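PDB 3LRK: alpha-galactosidase 1 from Saccharomyces cerevisiae, which hydrolyses terminal, non-reducing alpha-D-galactose residues from alpha-D-galactosides such as galactose oligosaccharides, galactomannans and galactolipids. Local coordinates for residues Y330-T335 and V365-N370. The protein carries 1 engineered substitution. Numbering follows the deposited sequence.
Sequences YYVSDT and VSRPMN. With NAG (2-acetamido-2-deoxy-beta-D-glucopyranose), chain G.
A surface salt bridge, Arg367 to Asp334, joins two edges of the C-terminal beta-sandwich domain, and the N-acetylglucosamine on Asn370 lies beside Tyr330. Arg367 starts the strand 367-371, and Asp334 lies in the loop that follows strand 325-331, at the centre of an inverse gamma turn. NH1 of Arg367 donates to OD2 of Asp334 at 3.0 Å, with an N-H...O angle of 150°. The oxygen is met on its anti side and lies close to the guanidinium plane. The two flat groups are not coplanar: carboxylate and guanidinium are turned 55° apart. Val332 covers one face of the guanidinium. Its CG1 sits above that plane, 3.8 Å from Arg367 NH2 and displaced toward the rim. The arginine chain bends at chi3 (-66°), which turns the guanidinium across the methyl while NH1 faces the carboxylate. On the other carboxylate oxygen, CG2 of Val365 touches Asp334 OD1 at 3.9 Å. An alanine in place of Arg367 would probably leave the Asp334 carboxylate without its cationic partner and the CG1 methyl of Val332 without the guanidinium face it packs on. The aliphatic side of this patch continues onto Ile343 of strand 342-349, which both Val332 and Arg367 touch. Farther along the strand, ND2 of Asn370 is bonded covalently to C1 of the N-acetylglucosamine, at 1.4 Å. The sugar's acetamido methyl C8 lies 3.7 Å from CE1 of the Tyr330 ring, and Trp328 completes this sugar pocket. Backbone bonds pair Tyr330 with Ile343, and Arg367 with Val457, so each segment belongs to a different antiparallel sheet. The contact thus joins the rims of the two sheets in the C-terminal beta-sandwich of this GH27 alpha-galactosidase.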
# COMPACT_ATOMS: atom_id res chain seq x y z
N TYR A 330 5.94 -24.40 -4.82
CA TYR A 330 6.60 -24.25 -6.12
C TYR A 330 5.59 -24.25 -7.24
O TYR A 330 4.63 -25.02 -7.22
CB TYR A 330 7.60 -25.37 -6.37
CG TYR A 330 8.70 -25.46 -5.34
CD1 TYR A 330 8.69 -26.47 -4.38
CD2 TYR A 330 9.75 -24.54 -5.32
CE1 TYR A 330 9.69 -26.55 -3.41
CE2 TYR A 330 10.76 -24.62 -4.36
CZ TYR A 330 10.72 -25.63 -3.42
OH TYR A 330 11.71 -25.72 -2.47
N TYR A 331 5.80 -23.37 -8.21
CA TYR A 331 4.99 -23.36 -9.41
C TYR A 331 5.52 -24.43 -10.37
O TYR A 331 6.74 -24.61 -10.49
CB TYR A 331 4.99 -21.97 -10.05
CG TYR A 331 4.33 -20.94 -9.16
CD1 TYR A 331 5.09 -20.03 -8.42
CD2 TYR A 331 2.94 -20.89 -9.03
CE1 TYR A 331 4.48 -19.08 -7.59
CE2 TYR A 331 2.32 -19.97 -8.20
CZ TYR A 331 3.09 -19.06 -7.49
OH TYR A 331 2.45 -18.14 -6.68
N VAL A 332 4.60 -25.13 -11.02
CA VAL A 332 4.94 -26.21 -11.96
C VAL A 332 4.50 -25.88 -13.39
O VAL A 332 3.61 -25.06 -13.61
CB VAL A 332 4.36 -27.58 -11.51
CG1 VAL A 332 4.91 -28.00 -10.15
CG2 VAL A 332 2.83 -27.58 -11.50
N SER A 333 5.14 -26.53 -14.37
CA SER A 333 4.81 -26.29 -15.78
C SER A 333 3.49 -26.95 -16.19
O SER A 333 2.92 -26.60 -17.22
CB SER A 333 5.97 -26.73 -16.69
OG SER A 333 6.27 -28.10 -16.49
N ASP A 334 3.02 -27.89 -15.38
CA ASP A 334 1.74 -28.57 -15.61
C ASP A 334 0.59 -27.70 -15.12
O ASP A 334 0.16 -27.80 -13.97
CB ASP A 334 1.73 -29.93 -14.92
CG ASP A 334 2.90 -30.80 -15.36
OD1 ASP A 334 2.93 -31.19 -16.55
OD2 ASP A 334 3.78 -31.08 -14.51
N THR A 335 0.10 -26.84 -16.01
CA THR A 335 -0.94 -25.88 -15.66
C THR A 335 -2.28 -26.25 -16.29
O THR A 335 -2.34 -26.94 -17.31
CB THR A 335 -0.55 -24.43 -16.06
OG1 THR A 335 -0.23 -24.39 -17.46
CG2 THR A 335 0.65 -23.94 -15.24
N VAL A 365 -1.59 -32.41 -13.84
CA VAL A 365 -1.34 -33.83 -14.08
C VAL A 365 -0.94 -34.51 -12.78
O VAL A 365 -0.44 -33.86 -11.85
CB VAL A 365 -0.22 -34.06 -15.15
CG1 VAL A 365 -0.18 -35.51 -15.59
CG2 VAL A 365 -0.44 -33.18 -16.37
N SER A 366 -1.19 -35.81 -12.72
CA SER A 366 -0.71 -36.66 -11.63
C SER A 366 0.80 -36.56 -11.59
O SER A 366 1.45 -36.59 -12.64
CB SER A 366 -1.14 -38.11 -11.88
OG SER A 366 -0.77 -38.94 -10.80
N ARG A 367 1.37 -36.42 -10.40
CA ARG A 367 2.82 -36.32 -10.27
C ARG A 367 3.33 -37.04 -9.02
O ARG A 367 2.59 -37.16 -8.04
CB ARG A 367 3.28 -34.86 -10.30
CG ARG A 367 3.28 -34.17 -8.94
CD ARG A 367 3.48 -32.67 -9.04
NE ARG A 367 4.79 -32.27 -9.55
CZ ARG A 367 5.00 -31.73 -10.76
NH1 ARG A 367 3.98 -31.53 -11.59
NH2 ARG A 367 6.23 -31.38 -11.13
N PRO A 368 4.58 -37.52 -9.06
CA PRO A 368 5.19 -38.00 -7.83
C PRO A 368 5.55 -36.82 -6.92
O PRO A 368 5.99 -35.78 -7.40
CB PRO A 368 6.46 -38.71 -8.32
CG PRO A 368 6.80 -38.00 -9.59
CD PRO A 368 5.48 -37.66 -10.22
N MET A 369 5.32 -36.99 -5.62
CA MET A 369 5.64 -35.97 -4.63
C MET A 369 6.41 -36.61 -3.48
O MET A 369 6.15 -37.76 -3.11
CB MET A 369 4.37 -35.27 -4.12
CG MET A 369 3.64 -34.42 -5.17
SD MET A 369 2.41 -33.27 -4.50
CE MET A 369 3.48 -32.01 -3.80
N ASN A 370 7.36 -35.87 -2.95
CA ASN A 370 8.31 -36.36 -1.98
C ASN A 370 8.66 -35.39 -0.85
O ASN A 370 8.71 -34.22 -1.07
CB ASN A 370 9.59 -36.76 -2.70
CG ASN A 370 10.31 -35.61 -3.34
OD1 ASN A 370 11.22 -35.09 -2.79
ND2 ASN A 370 9.93 -35.24 -4.53
C1 NAG G . 10.05 -34.20 -5.52
C2 NAG G . 10.40 -32.70 -5.54
C3 NAG G . 10.58 -32.17 -6.97
C4 NAG G . 11.52 -33.05 -7.80
C5 NAG G . 11.17 -34.53 -7.64
C6 NAG G . 12.23 -35.42 -8.28
C7 NAG G . 9.80 -30.99 -3.91
C8 NAG G . 8.72 -30.11 -3.37
N2 NAG G . 9.43 -31.91 -4.81
O3 NAG G . 11.09 -30.85 -6.94
O4 NAG G . 11.45 -32.66 -9.16
O5 NAG G . 11.03 -34.90 -6.27
O6 NAG G . 11.70 -36.00 -9.45
O7 NAG G . 10.97 -30.86 -3.53